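Local coordinates for protein chloride intracellular channel exc-4 (Caenorhabditis elegans, PDB 2YV9) that may insert into membranes to form chloride channels and is required to control the lumen size of the growing excretory canal, at residues A[28-31]-A[32-35]; A[63-67]-A[68-72]; A[123-126]-A[127-130]. One frame throughout, in Å; residues are numbered along the deposited sequence.

Contact 1 of 3, residues A[28-31]-A[32-35]; sequences GIDA and RRIG
Asp30 and Arg32 form a salt bridge two residues apart along one loop. The guanidinium of Arg32 grips the carboxylate side-on. NH2 of Arg32 lies 3.1 Å from OD2 of Asp30, which sits in the guanidinium plane. OD1 of Asp30 takes the 3.2 Å bond from NE of Arg32 on its syn lone pair. The two flat groups are turned 43° apart, so the fork is twisted. The Arg32 chain bends at chi3 (-57°), which turns the NE/NH2 edge back to the carboxylate.

Bonds to the backbone set the turn. OD1 of Asp30 also accepts from Arg32 N at 3.0 Å, met from above the carboxylate plane. Backbone to backbone, Arg33 N bonds to Asp30 O at 2.9 Å and closes a type I beta turn.

The guanidinium of Arg33 has CB of Asp30 over one face, and NH2 of Arg33 lies 3.7 Å from CG2 of Ile29. A water links OD2 of Asp30 to NH1 of Arg33. With an alanine here in place of Asp30, the Arg32 guanidinium would probably lose its mate and be free to swing, and the water would lose its carboxylate.

The loop runs from strand 19-25 to helix 38-52 in the thioredoxin-like domain. Arg33 makes a salt bridge with Asp243, and Ile29 packs on helix 241-251. Ala31 O bonds to Thr62 of strand 57-63.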
ATOM      1  N   GLY A  28     -18.201   3.853   5.803  1.00 27.08           N
ATOM      2  CA  GLY A  28     -19.286   3.330   4.963  1.00 29.62           C
ATOM      3  C   GLY A  28     -20.670   3.661   5.514  1.00 31.95           C
ATOM      4  O   GLY A  28     -21.692   3.270   4.915  1.00 33.41           O
ATOM      5  N   ILE A  29     -20.751   4.367   6.631  1.00 27.27           N
ATOM      6  CA  ILE A  29     -22.090   4.748   7.185  1.00 25.92           C
ATOM      7  C   ILE A  29     -22.390   6.154   6.681  1.00 38.57           C
ATOM      8  O   ILE A  29     -23.473   6.420   6.124  1.00 35.13           O
ATOM      9  CB  ILE A  29     -22.098   4.731   8.759  1.00 31.63           C
ATOM     10  CG1 ILE A  29     -21.865   3.326   9.309  1.00 31.03           C
ATOM     11  CG2 ILE A  29     -23.414   5.276   9.338  1.00 31.66           C
ATOM     12  CD1 ILE A  29     -21.720   3.312  10.844  1.00 33.99           C
ATOM     13  N   ASP A  30     -21.443   7.059   6.912  1.00 30.47           N
ATOM     14  CA  ASP A  30     -21.528   8.452   6.455  1.00 27.46           C
ATOM     15  C   ASP A  30     -20.204   8.847   5.833  1.00 34.27           C
ATOM     16  O   ASP A  30     -19.208   9.015   6.525  1.00 32.91           O
ATOM     17  CB  ASP A  30     -21.827   9.362   7.602  1.00 27.40           C
ATOM     18  CG  ASP A  30     -21.967  10.828   7.192  1.00 37.45           C
ATOM     19  OD1 ASP A  30     -21.621  11.195   6.054  1.00 35.45           O
ATOM     20  OD2 ASP A  30     -22.427  11.606   8.046  1.00 43.24           O
ATOM     21  N   ALA A  31     -20.191   9.014   4.521  1.00 35.51           N
ATOM     22  CA  ALA A  31     -18.922   9.235   3.795  1.00 30.34           C
ATOM     23  C   ALA A  31     -18.223  10.550   4.116  1.00 26.36           C
ATOM     24  O   ALA A  31     -17.083  10.747   3.664  1.00 31.03           O
ATOM     25  CB  ALA A  31     -19.125   9.109   2.271  1.00 36.10           C
ATOM     26  N   ARG A  32     -18.875  11.455   4.842  1.00 27.11           N
ATOM     27  CA  ARG A  32     -18.249  12.690   5.289  1.00 29.84           C
ATOM     28  C   ARG A  32     -17.336  12.444   6.496  1.00 31.91           C
ATOM     29  O   ARG A  32     -16.530  13.301   6.821  1.00 33.75           O
ATOM     30  CB  ARG A  32     -19.286  13.723   5.657  1.00 37.51           C
ATOM     31  CG  ARG A  32     -20.195  14.067   4.451  1.00 35.46           C
ATOM     32  CD  ARG A  32     -21.387  14.920   4.858  1.00 46.64           C
ATOM     33  NE  ARG A  32     -22.215  14.291   5.894  1.00 48.46           N
ATOM     34  CZ  ARG A  32     -23.419  14.719   6.271  1.00 58.33           C
ATOM     35  NH1 ARG A  32     -23.978  15.779   5.695  1.00 60.10           N
ATOM     36  NH2 ARG A  32     -24.077  14.074   7.230  1.00 55.87           N
ATOM     37  N   ARG A  33     -17.520  11.303   7.170  1.00 28.97           N
ATOM     38  CA  ARG A  33     -16.689  10.943   8.344  1.00 23.77           C
ATOM     39  C   ARG A  33     -15.485  10.063   7.892  1.00 21.84           C
ATOM     40  O   ARG A  33     -15.579   9.199   7.011  1.00 27.74           O
ATOM     41  CB  ARG A  33     -17.489  10.163   9.376  1.00 29.28           C
ATOM     42  CG  ARG A  33     -18.755  10.852   9.913  1.00 29.97           C
ATOM     43  CD  ARG A  33     -19.189  10.315  11.296  1.00 29.34           C
ATOM     44  NE  ARG A  33     -19.550   8.898  11.282  1.00 26.38           N
ATOM     45  CZ  ARG A  33     -20.765   8.367  11.454  1.00 30.67           C
ATOM     46  NH1 ARG A  33     -21.825   9.136  11.630  1.00 32.78           N
ATOM     47  NH2 ARG A  33     -20.927   7.055  11.439  1.00 31.38           N
ATOM     48  N   ILE A  34     -14.352  10.249   8.560  1.00 22.05           N
ATOM     49  CA  ILE A  34     -13.151   9.455   8.315  1.00 26.60           C
ATOM     50  C   ILE A  34     -13.422   8.001   8.700  1.00 26.65           C
ATOM     51  O   ILE A  34     -14.127   7.739   9.643  1.00 25.24           O
ATOM     52  CB  ILE A  34     -11.930  10.008   9.076  1.00 27.22           C
ATOM     53  CG1 ILE A  34     -12.111   9.914  10.615  1.00 28.38           C
ATOM     54  CG2 ILE A  34     -11.706  11.491   8.697  1.00 27.20           C
ATOM     55  CD1 ILE A  34     -10.796  10.142  11.381  1.00 27.17           C
ATOM     56  N   GLY A  35     -12.870   7.064   7.938  1.00 21.31           N
ATOM     57  CA  GLY A  35     -13.005   5.662   8.237  1.00 22.05           C
ATOM     58  C   GLY A  35     -11.917   5.149   9.127  1.00 23.50           C
ATOM     59  O   GLY A  35     -11.162   5.928   9.726  1.00 23.18           O
TER
HETATM   60  O   HOH W   1     -22.308  12.024  10.941  1.00 38.75           O

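Contact 2 of 3, residues A[63-67]-A[68-72]; sequences VNVNS and EAFKK
Asn64 O is gripped twice by Ser67, whose own side chain caps the helix that Phe70 belongs to. The backbone N of Ser67 bonds to it at 2.9 Å and closes a type I beta turn. The hydroxyl OG of Ser67 donates to the same oxygen at 3.1 Å, nearly along the C=O axis. OG in turn accepts from Phe70 N at 3.1 Å, with an N-H...O angle of 141°. The hydroxyl therefore bridges the turn and the first turn of the helix. It can do so because OG stands between the backbone N and the carbonyl carbon of Ser67 (chi1 74°). Ser67 O takes the straighter bond from Lys71 N, the first i to i+4 bond here. Within the same turn, Asn64 OD1 accepts from Asn66 N, an Asx turn.

The apolar part centres on Phe70. Its CG lies anti to the backbone N (chi1 -180°), which points the ring back at the end of strand 57-63. CG1 of Val63 presses over one face of the ring, 3.2 Å from CD1 of Phe70, a tight approach. Val65 meets the ring mainly through its backbone, with CA 3.8 Å from CD2 of Phe70. The aliphatic chain of Lys71 is extended and runs past the carbonyls of Ser67 and Asn66; its CE lies 3.7 Å from Asn66 O. Phe74 and Pro79 also touch the Phe70 ring. Glu68 bonds to Asn253 of the second subunit.

The arrangement is a serine N-cap at the end of a type I beta turn, at the passage from strand 57-63 to helix 68-74 in the thioredoxin-like domain of a GST-fold protein.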
ATOM      1  N   VAL A  63     -12.746   9.785   1.235  1.00 30.93           N
ATOM      2  CA  VAL A  63     -13.246   9.293  -0.033  1.00 32.61           C
ATOM      3  C   VAL A  63     -13.990   7.976   0.098  1.00 34.21           C
ATOM      4  O   VAL A  63     -13.638   7.086   0.878  1.00 27.05           O
ATOM      5  CB  VAL A  63     -12.068   9.133  -1.035  1.00 36.38           C
ATOM      6  CG1 VAL A  63     -12.509   8.397  -2.279  1.00 49.81           C
ATOM      7  CG2 VAL A  63     -11.503  10.483  -1.392  1.00 30.61           C
ATOM      8  N   ASN A  64     -15.040   7.839  -0.703  1.00 33.46           N
ATOM      9  CA  ASN A  64     -15.732   6.604  -0.850  1.00 35.10           C
ATOM     10  C   ASN A  64     -14.988   5.850  -1.933  1.00 35.75           C
ATOM     11  O   ASN A  64     -14.994   6.243  -3.096  1.00 33.40           O
ATOM     12  CB  ASN A  64     -17.177   6.913  -1.261  1.00 40.87           C
ATOM     13  CG  ASN A  64     -18.040   5.711  -1.298  1.00 43.13           C
ATOM     14  OD1 ASN A  64     -17.576   4.601  -1.540  1.00 35.29           O
ATOM     15  ND2 ASN A  64     -19.344   5.925  -1.110  1.00 51.05           N
ATOM     16  N   VAL A  65     -14.285   4.797  -1.544  1.00 37.99           N
ATOM     17  CA  VAL A  65     -13.474   4.037  -2.484  1.00 33.14           C
ATOM     18  C   VAL A  65     -14.284   3.405  -3.610  1.00 43.23           C
ATOM     19  O   VAL A  65     -13.723   2.929  -4.611  1.00 36.43           O
ATOM     20  CB  VAL A  65     -12.685   2.912  -1.777  1.00 45.80           C
ATOM     21  CG1 VAL A  65     -11.699   3.500  -0.757  1.00 36.80           C
ATOM     22  CG2 VAL A  65     -13.640   1.910  -1.124  1.00 50.27           C
ATOM     23  N   ASN A  66     -15.604   3.416  -3.441  1.00 44.16           N
ATOM     24  CA  ASN A  66     -16.499   2.856  -4.435  1.00 48.05           C
ATOM     25  C   ASN A  66     -17.007   3.900  -5.425  1.00 44.78           C
ATOM     26  O   ASN A  66     -17.646   3.532  -6.414  1.00 49.18           O
ATOM     27  CB  ASN A  66     -17.646   2.113  -3.729  1.00 56.35           C
ATOM     28  CG  ASN A  66     -17.175   0.799  -3.100  1.00 63.02           C
ATOM     29  OD1 ASN A  66     -16.675  -0.086  -3.804  1.00 68.25           O
ATOM     30  ND2 ASN A  66     -17.313   0.676  -1.779  1.00 56.76           N
ATOM     31  N   SER A  67     -16.687   5.188  -5.208  1.00 33.72           N
ATOM     32  CA  SER A  67     -17.112   6.238  -6.158  1.00 37.13           C
ATOM     33  C   SER A  67     -16.463   6.137  -7.553  1.00 42.53           C
ATOM     34  O   SER A  67     -15.268   5.888  -7.672  1.00 34.57           O
ATOM     35  CB  SER A  67     -16.824   7.618  -5.595  1.00 43.29           C
ATOM     36  OG  SER A  67     -15.452   7.877  -5.647  1.00 45.45           O
ATOM     37  N   GLU A  68     -17.255   6.365  -8.601  1.00 36.65           N
ATOM     38  CA  GLU A  68     -16.749   6.437  -9.976  1.00 34.18           C
ATOM     39  C   GLU A  68     -15.601   7.421 -10.158  1.00 32.52           C
ATOM     40  O   GLU A  68     -14.641   7.129 -10.875  1.00 34.35           O
ATOM     41  CB  GLU A  68     -17.881   6.815 -10.963  1.00 37.67           C
ATOM     42  CG  GLU A  68     -17.414   7.000 -12.443  1.00 48.28           C
ATOM     43  CD  GLU A  68     -18.561   7.373 -13.403  1.00 58.98           C
ATOM     44  OE1 GLU A  68     -19.668   7.710 -12.921  1.00 65.65           O
ATOM     45  OE2 GLU A  68     -18.349   7.330 -14.644  1.00 48.92           O
ATOM     46  N   ALA A  69     -15.709   8.601  -9.545  1.00 33.25           N
ATOM     47  CA  ALA A  69     -14.682   9.628  -9.715  1.00 35.84           C
ATOM     48  C   ALA A  69     -13.366   9.192  -9.082  1.00 28.62           C
ATOM     49  O   ALA A  69     -12.296   9.490  -9.606  1.00 34.60           O
ATOM     50  CB  ALA A  69     -15.125  10.976  -9.130  1.00 35.76           C
ATOM     51  N   PHE A  70     -13.461   8.486  -7.967  1.00 34.22           N
ATOM     52  CA  PHE A  70     -12.247   8.057  -7.244  1.00 35.60           C
ATOM     53  C   PHE A  70     -11.540   6.958  -7.996  1.00 31.51           C
ATOM     54  O   PHE A  70     -10.327   6.956  -8.114  1.00 33.68           O
ATOM     55  CB  PHE A  70     -12.556   7.541  -5.849  1.00 33.64           C
ATOM     56  CG  PHE A  70     -11.329   7.116  -5.115  1.00 35.73           C
ATOM     57  CD1 PHE A  70     -10.405   8.066  -4.689  1.00 33.63           C
ATOM     58  CD2 PHE A  70     -11.056   5.785  -4.913  1.00 28.15           C
ATOM     59  CE1 PHE A  70      -9.251   7.686  -4.034  1.00 29.51           C
ATOM     60  CE2 PHE A  70      -9.905   5.403  -4.235  1.00 28.56           C
ATOM     61  CZ  PHE A  70      -8.988   6.350  -3.829  1.00 26.55           C
ATOM     62  N   LYS A  71     -12.323   6.025  -8.537  1.00 27.44           N
ATOM     63  CA  LYS A  71     -11.794   4.970  -9.379  1.00 28.46           C
ATOM     64  C   LYS A  71     -11.128   5.535 -10.612  1.00 31.88           C
ATOM     65  O   LYS A  71     -10.088   5.050 -11.020  1.00 33.87           O
ATOM     66  CB  LYS A  71     -12.905   3.998  -9.794  1.00 35.18           C
ATOM     67  CG  LYS A  71     -13.467   3.182  -8.642  1.00 44.72           C
ATOM     68  CD  LYS A  71     -14.529   2.209  -9.127  1.00 46.69           C
ATOM     69  CE  LYS A  71     -15.091   1.358  -7.991  1.00 59.69           C
ATOM     70  NZ  LYS A  71     -16.085   0.343  -8.496  1.00 77.40           N
ATOM     71  N   LYS A  72     -11.732   6.556 -11.218  1.00 32.55           N
ATOM     72  CA  LYS A  72     -11.198   7.095 -12.442  1.00 32.99           C
ATOM     73  C   LYS A  72      -9.987   7.990 -12.174  1.00 33.82           C
ATOM     74  O   LYS A  72      -9.010   7.971 -12.929  1.00 31.90           O
ATOM     75  CB  LYS A  72     -12.274   7.917 -13.161  1.00 41.67           C
ATOM     76  CG  LYS A  72     -11.907   8.249 -14.582  1.00 35.87           C
ATOM     77  CD  LYS A  72     -12.908   9.209 -15.215  1.00 50.54           C
ATOM     78  CE  LYS A  72     -14.299   8.654 -15.279  1.00 55.62           C
ATOM     79  NZ  LYS A  72     -15.100   9.397 -16.297  1.00 62.54           N
TER

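Contact 3 of 3, residues A[123-126]-A[127-130]; sequences IENL and YRNF
Glu124 and Arg128 both leave the helix with CG anti to the backbone N. Glu124 then bends at chi2 (-77°), which carries its carboxylate along the helix to the Arg128 side chain one turn on. Arg128 is straight at chi2, and the bend at chi3 turns an edge of the guanidinium to the carboxylate.

The result is an i to i+4 salt bridge. OE1 of Glu124 accepts from NH1 of Arg128 at 3.0 Å on its syn lone pair. OE1 lies near the guanidinium plane, and the two flat groups are nearly coplanar, 27° apart. The bond rests on a single N-H and is not a two-pronged grip. NH2 of Arg128 instead makes a salt bridge with Glu88 of the second subunit. The guanidinium is thus shared between two carboxylates, which probably steadies its charge and fixes its rotation. The side-chain amide of Asn125 lies over one face of the guanidinium and is turned close to parallel with it.

The backbone keeps regular i to i+4 helix bonds. Arg128 N bonds to Glu124 O at 2.9 Å. Tyr127 N, Asn129 N and Phe130 N bond in the same way to Ile123 O, Asn125 O and Leu126 O.

The segment lies on helix 117-140. Leu126 packs on both helix 155-178, through Leu168, and helix 190-210, through Ile202. Phe130 also rests on helix 190-210, at Ile202 and Ile205. The Tyr127 ring meets Arg198 of that helix in a cation-pi contact, and its hydroxyl bonds to Tyr248 of helix 241-251. Glu124 and Arg128 face the second subunit, where both pack on Leu89.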
ATOM      1  N   ILE A 123       4.015  -5.814  17.397  1.00 23.27           N
ATOM      2  CA  ILE A 123       2.836  -5.216  16.736  1.00 23.57           C
ATOM      3  C   ILE A 123       2.148  -6.241  15.849  1.00 26.11           C
ATOM      4  O   ILE A 123       0.905  -6.392  15.862  1.00 25.48           O
ATOM      5  CB  ILE A 123       3.216  -3.964  15.925  1.00 22.63           C
ATOM      6  CG1 ILE A 123       3.718  -2.859  16.887  1.00 26.96           C
ATOM      7  CG2 ILE A 123       2.051  -3.438  15.028  1.00 27.47           C
ATOM      8  CD1 ILE A 123       4.415  -1.622  16.215  1.00 25.36           C
ATOM      9  N   GLU A 124       2.917  -6.896  14.998  1.00 25.03           N
ATOM     10  CA  GLU A 124       2.358  -7.878  14.045  1.00 24.98           C
ATOM     11  C   GLU A 124       1.709  -9.028  14.824  1.00 28.59           C
ATOM     12  O   GLU A 124       0.598  -9.480  14.502  1.00 27.01           O
ATOM     13  CB  GLU A 124       3.460  -8.475  13.196  1.00 26.68           C
ATOM     14  CG  GLU A 124       2.992  -9.522  12.192  1.00 28.40           C
ATOM     15  CD  GLU A 124       2.692 -10.891  12.817  1.00 27.50           C
ATOM     16  OE1 GLU A 124       3.346 -11.297  13.793  1.00 31.53           O
ATOM     17  OE2 GLU A 124       1.798 -11.600  12.305  1.00 30.63           O
ATOM     18  N   ASN A 125       2.389  -9.504  15.867  1.00 27.77           N
ATOM     19  CA  ASN A 125       1.915 -10.696  16.545  1.00 26.86           C
ATOM     20  C   ASN A 125       0.603 -10.376  17.286  1.00 25.91           C
ATOM     21  O   ASN A 125      -0.348 -11.186  17.325  1.00 23.62           O
ATOM     22  CB  ASN A 125       2.967 -11.236  17.514  1.00 29.26           C
ATOM     23  CG  ASN A 125       2.791 -12.731  17.816  1.00 38.69           C
ATOM     24  OD1 ASN A 125       1.731 -13.301  17.656  1.00 44.83           O
ATOM     25  ND2 ASN A 125       3.874 -13.359  18.254  1.00 41.54           N
ATOM     26  N   LEU A 126       0.548  -9.174  17.875  1.00 22.08           N
ATOM     27  CA  LEU A 126      -0.682  -8.758  18.575  1.00 20.84           C
ATOM     28  C   LEU A 126      -1.857  -8.740  17.583  1.00 26.24           C
ATOM     29  O   LEU A 126      -2.937  -9.337  17.830  1.00 25.18           O
ATOM     30  CB  LEU A 126      -0.485  -7.371  19.158  1.00 26.82           C
ATOM     31  CG  LEU A 126      -1.755  -6.721  19.692  1.00 23.86           C
ATOM     32  CD1 LEU A 126      -2.334  -7.516  20.875  1.00 24.95           C
ATOM     33  CD2 LEU A 126      -1.466  -5.187  19.987  1.00 21.26           C
ATOM     34  N   TYR A 127      -1.677  -8.016  16.482  1.00 19.78           N
ATOM     35  CA  TYR A 127      -2.852  -7.798  15.587  1.00 22.02           C
ATOM     36  C   TYR A 127      -3.241  -9.070  14.860  1.00 26.47           C
ATOM     37  O   TYR A 127      -4.417  -9.311  14.618  1.00 25.42           O
ATOM     38  CB  TYR A 127      -2.623  -6.652  14.616  1.00 22.90           C
ATOM     39  CG  TYR A 127      -3.869  -6.111  14.020  1.00 24.14           C
ATOM     40  CD1 TYR A 127      -4.826  -5.510  14.788  1.00 28.76           C
ATOM     41  CD2 TYR A 127      -4.034  -6.156  12.670  1.00 27.09           C
ATOM     42  CE1 TYR A 127      -5.994  -5.020  14.198  1.00 25.80           C
ATOM     43  CE2 TYR A 127      -5.166  -5.679  12.060  1.00 30.52           C
ATOM     44  CZ  TYR A 127      -6.129  -5.112  12.814  1.00 24.00           C
ATOM     45  OH  TYR A 127      -7.238  -4.672  12.099  1.00 27.88           O
ATOM     46  N   ARG A 128      -2.254  -9.898  14.546  1.00 27.44           N
ATOM     47  CA  ARG A 128      -2.520 -11.231  13.951  1.00 26.81           C
ATOM     48  C   ARG A 128      -3.409 -12.076  14.885  1.00 22.20           C
ATOM     49  O   ARG A 128      -4.422 -12.696  14.464  1.00 24.41           O
ATOM     50  CB  ARG A 128      -1.206 -11.902  13.720  1.00 26.90           C
ATOM     51  CG  ARG A 128      -1.208 -13.392  13.391  1.00 31.86           C
ATOM     52  CD  ARG A 128       0.261 -13.744  13.231  1.00 46.54           C
ATOM     53  NE  ARG A 128       0.653 -14.893  13.992  1.00 52.54           N
ATOM     54  CZ  ARG A 128       1.864 -15.099  14.498  1.00 27.99           C
ATOM     55  NH1 ARG A 128       2.899 -14.238  14.364  1.00 36.82           N
ATOM     56  NH2 ARG A 128       2.058 -16.248  15.155  1.00 35.81           N
ATOM     57  N   ASN A 129      -3.072 -12.121  16.162  1.00 22.62           N
ATOM     58  CA  ASN A 129      -3.904 -12.909  17.062  1.00 23.80           C
ATOM     59  C   ASN A 129      -5.305 -12.305  17.289  1.00 24.36           C
ATOM     60  O   ASN A 129      -6.288 -13.027  17.449  1.00 23.37           O
ATOM     61  CB  ASN A 129      -3.202 -13.184  18.374  1.00 27.48           C
ATOM     62  CG  ASN A 129      -2.161 -14.267  18.228  1.00 34.06           C
ATOM     63  OD1 ASN A 129      -0.988 -14.044  18.465  1.00 34.68           O
ATOM     64  ND2 ASN A 129      -2.593 -15.446  17.870  1.00 29.68           N
ATOM     65  N   PHE A 130      -5.380 -10.977  17.312  1.00 20.46           N
ATOM     66  CA  PHE A 130      -6.672 -10.278  17.394  1.00 22.27           C
ATOM     67  C   PHE A 130      -7.546 -10.705  16.207  1.00 21.79           C
ATOM     68  O   PHE A 130      -8.692 -11.060  16.392  1.00 24.47           O
ATOM     69  CB  PHE A 130      -6.474  -8.765  17.376  1.00 19.81           C
ATOM     70  CG  PHE A 130      -7.752  -7.968  17.227  1.00 20.49           C
ATOM     71  CD1 PHE A 130      -8.727  -7.943  18.212  1.00 28.24           C
ATOM     72  CD2 PHE A 130      -7.934  -7.220  16.084  1.00 22.21           C
ATOM     73  CE1 PHE A 130      -9.885  -7.154  18.037  1.00 25.42           C
ATOM     74  CE2 PHE A 130      -9.092  -6.445  15.917  1.00 29.86           C
ATOM     75  CZ  PHE A 130     -10.038  -6.418  16.899  1.00 27.13           C
TER

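The three contacts follow one another along the chain, and none nests in or crosses another. Contact 1 turns the loop after strand 19-25, on the way to helix 38-52. Contact 2 closes the turn from strand 57-63 into helix 68-74. Their centres lie about 13 Å apart, at the C-terminal ends of the neighbouring parallel strands 19-25 and 57-63. Both belong to the thioredoxin-like domain. Contact 3 comes later, within helix 117-140 of the helical part, with its centre about 26 Å from that of contact 1 and about 30 Å from that of contact 2. Helix 241-251 meets side chains of both contacts 1 and 3. Contacts 2 and 3 both touch the second subunit.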